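Local coordinates for putative peptidase (Parabacteroides merdae, PDB 4L8K), which probably hydrolyses peptide bonds as a serine peptidase of family S41, a member of the ClpP/crotonase clan, at residues Gly292-Met296 and Lys297-Thr301; Phe91-Glu94 and Ile95-Tyr99. One frame throughout, in Å; residues are numbered along the deposited sequence.

Interaction 1: residues Gly292-Met296 and Lys297-Thr301; sequences GEDIM and KGRDT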
loop_
_atom_site.group_PDB
_atom_site.type_symbol
_atom_site.label_atom_id
_atom_site.label_comp_id
_atom_site.label_asym_id
_atom_site.label_seq_id
_atom_site.Cartn_x
_atom_site.Cartn_y
_atom_site.Cartn_z
ATOM N N GLY A 292 23.407 1.573 -5.744
ATOM C CA GLY A 292 24.400 2.373 -5.026
ATOM C C GLY A 292 25.172 3.320 -5.939
ATOM O O GLY A 292 25.430 4.462 -5.550
ATOM N N GLU A 293 25.478 2.891 -7.190
ATOM C CA GLU A 293 26.193 3.729 -8.143
ATOM C C GLU A 293 25.266 4.787 -8.771
ATOM O O GLU A 293 25.757 5.835 -9.180
ATOM C CB GLU A 293 26.916 2.896 -9.229
ATOM C CG GLU A 293 26.030 2.047 -10.137
ATOM C CD GLU A 293 25.603 0.685 -9.616
ATOM O OE1 GLU A 293 25.862 0.361 -8.430
ATOM O OE2 GLU A 293 25.008 -0.070 -10.416
ATOM N N ASP A 294 23.954 4.541 -8.850
ATOM C CA ASP A 294 23.060 5.570 -9.383
ATOM C C ASP A 294 22.885 6.721 -8.385
ATOM O O ASP A 294 22.762 7.869 -8.822
ATOM C CB ASP A 294 21.694 5.008 -9.808
ATOM C CG ASP A 294 21.689 4.547 -11.254
ATOM O OD1 ASP A 294 22.549 5.028 -12.039
ATOM O OD2 ASP A 294 20.770 3.796 -11.630
ATOM N N ILE A 295 22.888 6.416 -7.059
ATOM C CA ILE A 295 22.781 7.394 -5.971
ATOM C C ILE A 295 23.967 8.338 -6.083
ATOM O O ILE A 295 23.795 9.563 -6.014
ATOM C CB ILE A 295 22.723 6.678 -4.585
ATOM C CG1 ILE A 295 21.335 6.044 -4.354
ATOM C CG2 ILE A 295 23.129 7.620 -3.415
ATOM C CD1 ILE A 295 21.273 4.971 -3.221
HETATM N N MSE A 296 25.169 7.744 -6.302
HETATM C CA MSE A 296 26.428 8.471 -6.468
HETATM C C MSE A 296 26.420 9.364 -7.718
HETATM O O MSE A 296 27.177 10.328 -7.797
HETATM C CB MSE A 296 27.583 7.480 -6.535
HETATM C CG MSE A 296 27.820 6.791 -5.219
HETATM SE SE MSE A 296 29.305 5.632 -5.318
HETATM C CE MSE A 296 29.647 5.483 -3.398
ATOM N N LYS A 297 25.565 9.048 -8.701
ATOM C CA LYS A 297 25.438 9.845 -9.928
ATOM C C LYS A 297 24.223 10.786 -9.838
ATOM O O LYS A 297 23.933 11.485 -10.799
ATOM C CB LYS A 297 25.323 8.946 -11.165
ATOM C CG LYS A 297 26.584 8.150 -11.487
ATOM C CD LYS A 297 26.324 7.204 -12.636
ATOM C CE LYS A 297 27.106 5.920 -12.483
ATOM N NZ LYS A 297 26.507 4.811 -13.263
ATOM N N GLY A 298 23.544 10.787 -8.682
ATOM C CA GLY A 298 22.323 11.547 -8.394
ATOM C C GLY A 298 21.128 11.071 -9.198
ATOM O O GLY A 298 20.193 11.847 -9.449
ATOM N N ARG A 299 21.157 9.781 -9.610
ATOM C CA ARG A 299 20.119 9.166 -10.451
ATOM C C ARG A 299 19.218 8.218 -9.691
ATOM O O ARG A 299 19.664 7.533 -8.763
ATOM C CB ARG A 299 20.772 8.379 -11.598
ATOM C CG ARG A 299 21.371 9.227 -12.702
ATOM C CD ARG A 299 22.353 8.398 -13.525
ATOM N NE ARG A 299 21.768 7.153 -14.053
ATOM C CZ ARG A 299 21.247 7.017 -15.269
ATOM N NH1 ARG A 299 21.223 8.045 -16.110
ATOM N NH2 ARG A 299 20.762 5.851 -15.661
ATOM N N ASP A 300 17.952 8.145 -10.124
ATOM C CA ASP A 300 16.980 7.214 -9.568
ATOM C C ASP A 300 16.840 6.104 -10.598
ATOM O O ASP A 300 16.275 6.336 -11.664
ATOM C CB ASP A 300 15.625 7.942 -9.284
ATOM C CG ASP A 300 14.550 7.108 -8.592
ATOM O OD1 ASP A 300 14.376 5.927 -8.962
ATOM O OD2 ASP A 300 13.841 7.657 -7.715
ATOM N N THR A 301 17.370 4.919 -10.300
ATOM C CA THR A 301 17.346 3.747 -11.193
ATOM C C THR A 301 15.924 3.424 -11.690
ATOM O O THR A 301 15.752 3.097 -12.870
ATOM C CB THR A 301 17.953 2.520 -10.477
ATOM O OG1 THR A 301 19.103 2.950 -9.755
ATOM C CG2 THR A 301 18.365 1.403 -11.443
HETATM O O HOH W 1 20.205 3.631 -14.115
HETATM O O HOH W 2 24.244 3.404 -13.069
#
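D294 faces R299 and T301 with its carboxylate, and each oxygen has its own direct partner. R299 NE donates to D294 OD1 over 3.0 Å, a salt bridge whose geometry is lopsided: the acceptor lies close to the guanidinium plane, whereas NE stands 54° out of the carboxylate plane. The bend of the arginine at chi3 turns NE back over that group. T301 OG1 donates to the anti lone pair of D294 OD2, 2.6 Å away, with the two side chains crossing at about a right angle. Water 1 bridges D294 OD2 and R299 NH2. K297 joins less directly: its NZ stays 4.1 Å from D294 OD1, and water 2 closes the gap, donating to OD1 and accepting from NZ. The buried carboxylate thus has two direct donors and two waters, which would probably favour its charged form. Its backbone is engaged as well, since R299 N reaches D294 O at 2.6 Å, while G298 N bonds to I295 O at 2.9 Å. With G298 at positive phi (67°), these bonds make a Schellman motif that ends the short helix 292-296. T301 then opens helix 301-311, with D300 as its N-cap, its OD1 accepting from I303 N, and the turn lies against helix 93-100, where R299 touches Y99 and D300 touches I95.

Interaction 2: residues Phe91-Glu94 and Ile95-Tyr99; sequences FYKE and IQDNY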
loop_
_atom_site.group_PDB
_atom_site.type_symbol
_atom_site.label_atom_id
_atom_site.label_comp_id
_atom_site.label_asym_id
_atom_site.label_seq_id
_atom_site.Cartn_x
_atom_site.Cartn_y
_atom_site.Cartn_z
ATOM N N PHE A 91 13.641 4.724 -2.681
ATOM C CA PHE A 91 13.145 6.099 -2.843
ATOM C C PHE A 91 13.988 7.014 -1.967
ATOM O O PHE A 91 14.253 6.668 -0.819
ATOM C CB PHE A 91 11.638 6.227 -2.462
ATOM C CG PHE A 91 11.076 7.618 -2.647
ATOM C CD1 PHE A 91 10.628 8.046 -3.894
ATOM C CD2 PHE A 91 11.042 8.515 -1.586
ATOM C CE1 PHE A 91 10.152 9.349 -4.082
ATOM C CE2 PHE A 91 10.569 9.823 -1.768
ATOM C CZ PHE A 91 10.124 10.226 -3.014
ATOM N N TYR A 92 14.417 8.160 -2.511
ATOM C CA TYR A 92 15.187 9.176 -1.797
ATOM C C TYR A 92 14.732 10.496 -2.322
ATOM O O TYR A 92 14.833 10.749 -3.536
ATOM C CB TYR A 92 16.720 8.995 -1.972
ATOM C CG TYR A 92 17.216 7.634 -1.527
ATOM C CD1 TYR A 92 17.491 7.373 -0.186
ATOM C CD2 TYR A 92 17.353 6.585 -2.439
ATOM C CE1 TYR A 92 17.927 6.113 0.231
ATOM C CE2 TYR A 92 17.769 5.324 -2.030
ATOM C CZ TYR A 92 18.069 5.095 -0.700
ATOM O OH TYR A 92 18.493 3.854 -0.311
ATOM N N LYS A 93 14.183 11.325 -1.438
ATOM C CA LYS A 93 13.678 12.659 -1.763
ATOM C C LYS A 93 14.788 13.513 -2.428
ATOM O O LYS A 93 14.527 14.194 -3.419
ATOM C CB LYS A 93 13.142 13.317 -0.465
ATOM C CG LYS A 93 12.786 14.804 -0.535
ATOM C CD LYS A 93 11.408 15.078 -1.155
ATOM C CE LYS A 93 10.958 16.528 -1.039
ATOM N NZ LYS A 93 11.952 17.514 -1.584
ATOM N N GLU A 94 16.026 13.428 -1.911
ATOM C CA GLU A 94 17.184 14.189 -2.409
ATOM C C GLU A 94 17.497 13.817 -3.871
ATOM O O GLU A 94 17.846 14.698 -4.656
ATOM C CB GLU A 94 18.425 13.976 -1.508
ATOM C CG GLU A 94 18.221 14.420 -0.065
ATOM C CD GLU A 94 17.428 13.531 0.892
ATOM O OE1 GLU A 94 17.089 12.372 0.539
ATOM O OE2 GLU A 94 17.154 14.015 2.017
ATOM N N ILE A 95 17.341 12.529 -4.244
ATOM C CA ILE A 95 17.558 12.089 -5.629
ATOM C C ILE A 95 16.342 12.531 -6.490
ATOM O O ILE A 95 16.518 12.995 -7.612
ATOM C CB ILE A 95 17.834 10.563 -5.711
ATOM C CG1 ILE A 95 19.164 10.151 -5.022
ATOM C CG2 ILE A 95 17.761 10.032 -7.156
ATOM C CD1 ILE A 95 20.529 10.571 -5.560
ATOM N N GLN A 96 15.124 12.426 -5.941
ATOM C CA GLN A 96 13.908 12.865 -6.610
ATOM C C GLN A 96 13.974 14.394 -6.946
ATOM O O GLN A 96 13.508 14.803 -8.018
ATOM C CB GLN A 96 12.683 12.538 -5.765
ATOM C CG GLN A 96 11.377 12.809 -6.509
ATOM C CD GLN A 96 10.192 12.840 -5.590
ATOM O OE1 GLN A 96 10.202 13.459 -4.519
ATOM N NE2 GLN A 96 9.138 12.167 -6.012
ATOM N N ASP A 97 14.602 15.208 -6.050
ATOM C CA ASP A 97 14.833 16.656 -6.244
ATOM C C ASP A 97 15.566 16.938 -7.559
ATOM O O ASP A 97 15.347 17.990 -8.148
ATOM C CB ASP A 97 15.634 17.277 -5.077
ATOM C CG ASP A 97 14.899 17.345 -3.744
ATOM O OD1 ASP A 97 13.655 17.346 -3.748
ATOM O OD2 ASP A 97 15.576 17.386 -2.692
ATOM N N ASN A 98 16.402 15.995 -8.043
ATOM C CA ASN A 98 17.120 16.163 -9.307
ATOM C C ASN A 98 16.191 16.087 -10.528
ATOM O O ASN A 98 16.547 16.580 -11.594
ATOM C CB ASN A 98 18.234 15.133 -9.433
ATOM C CG ASN A 98 19.311 15.314 -8.409
ATOM O OD1 ASN A 98 19.466 16.388 -7.837
ATOM N ND2 ASN A 98 20.074 14.262 -8.148
ATOM N N TYR A 99 15.024 15.475 -10.372
ATOM C CA TYR A 99 14.013 15.316 -11.411
ATOM C C TYR A 99 12.932 16.374 -11.279
ATOM O O TYR A 99 12.547 16.983 -12.282
ATOM C CB TYR A 99 13.392 13.901 -11.370
ATOM C CG TYR A 99 14.409 12.810 -11.643
ATOM C CD1 TYR A 99 15.205 12.299 -10.618
ATOM C CD2 TYR A 99 14.617 12.328 -12.934
ATOM C CE1 TYR A 99 16.185 11.339 -10.874
ATOM C CE2 TYR A 99 15.572 11.342 -13.194
ATOM C CZ TYR A 99 16.361 10.858 -12.160
ATOM O OH TYR A 99 17.320 9.902 -12.398
HETATM O O HOH W 3 14.482 17.772 -0.363
#
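K93 and D97, one helical turn apart, supply the charged part of this contact. K93 NZ lies 2.8 Å from D97 OD1 in a salt bridge that uses the syn lone pair of that oxygen, and water 3 links NZ to the other oxygen, OD2, so both carboxylate oxygens are tied to the same ammonium. The lysine leaves the helix with CG anti to the backbone N (chi1 170°), then bends at chi2 and chi4, which brings NZ round to D97 OD1.

Between the flat groups, the CE1-CZ edge of the F91 ring points at the face of the Q96 amide, planes 88° apart. Q96 NE2 approaches F91 CE1 at 3.6 Å, near the ring plane. Q96 OE1 is at a like distance, 3.6 Å from F91 CZ, so the whole amide end sits across this edge. A hydrogen bond between NE2 and Y122 OH helps to set the rotation of the amide, while the F91 ring meets that of Y124 with planes about 15° apart. A looser apolar touch runs from Y92 CB to I95 CG1, 4.1 Å apart.

Backbone bonds start the helix. Q96 N donates to Y92 O at 2.9 Å, and D97 N to K93 O at 2.8 Å. Farther on, N98 N turns to I95 O and Y99 N to Q96 O, i to i-3 bonds that mark a kink. With Y92 at the N-cap position, the arrangement is that of a helix N-terminus, with an i to i+4 lysine-aspartate salt bridge joining the first turn to the second.

Interaction 2 comes first along the chain, on helix 93-100 and the residues leading into it, and interaction 1 follows nearly 200 residues later, at the turn between helices 292-296 and 301-311. Their centres are nevertheless only about 10 Å apart, and the two touch. N98 ND2 lies 2.7 Å from G298 O and Y99 OH lies 2.9 Å from D300 N, both probable hydrogen bonds, while I95 packs its CD1 against I295 O and its CG2 against the R299 backbone. Thus the turn of interaction 1 is fastened to one flank of helix 93-100. Through Q96 and Y122, interaction 2 also reaches strand 120-125 of the seven-stranded mixed sheet, joining the late helical turn to that sheet.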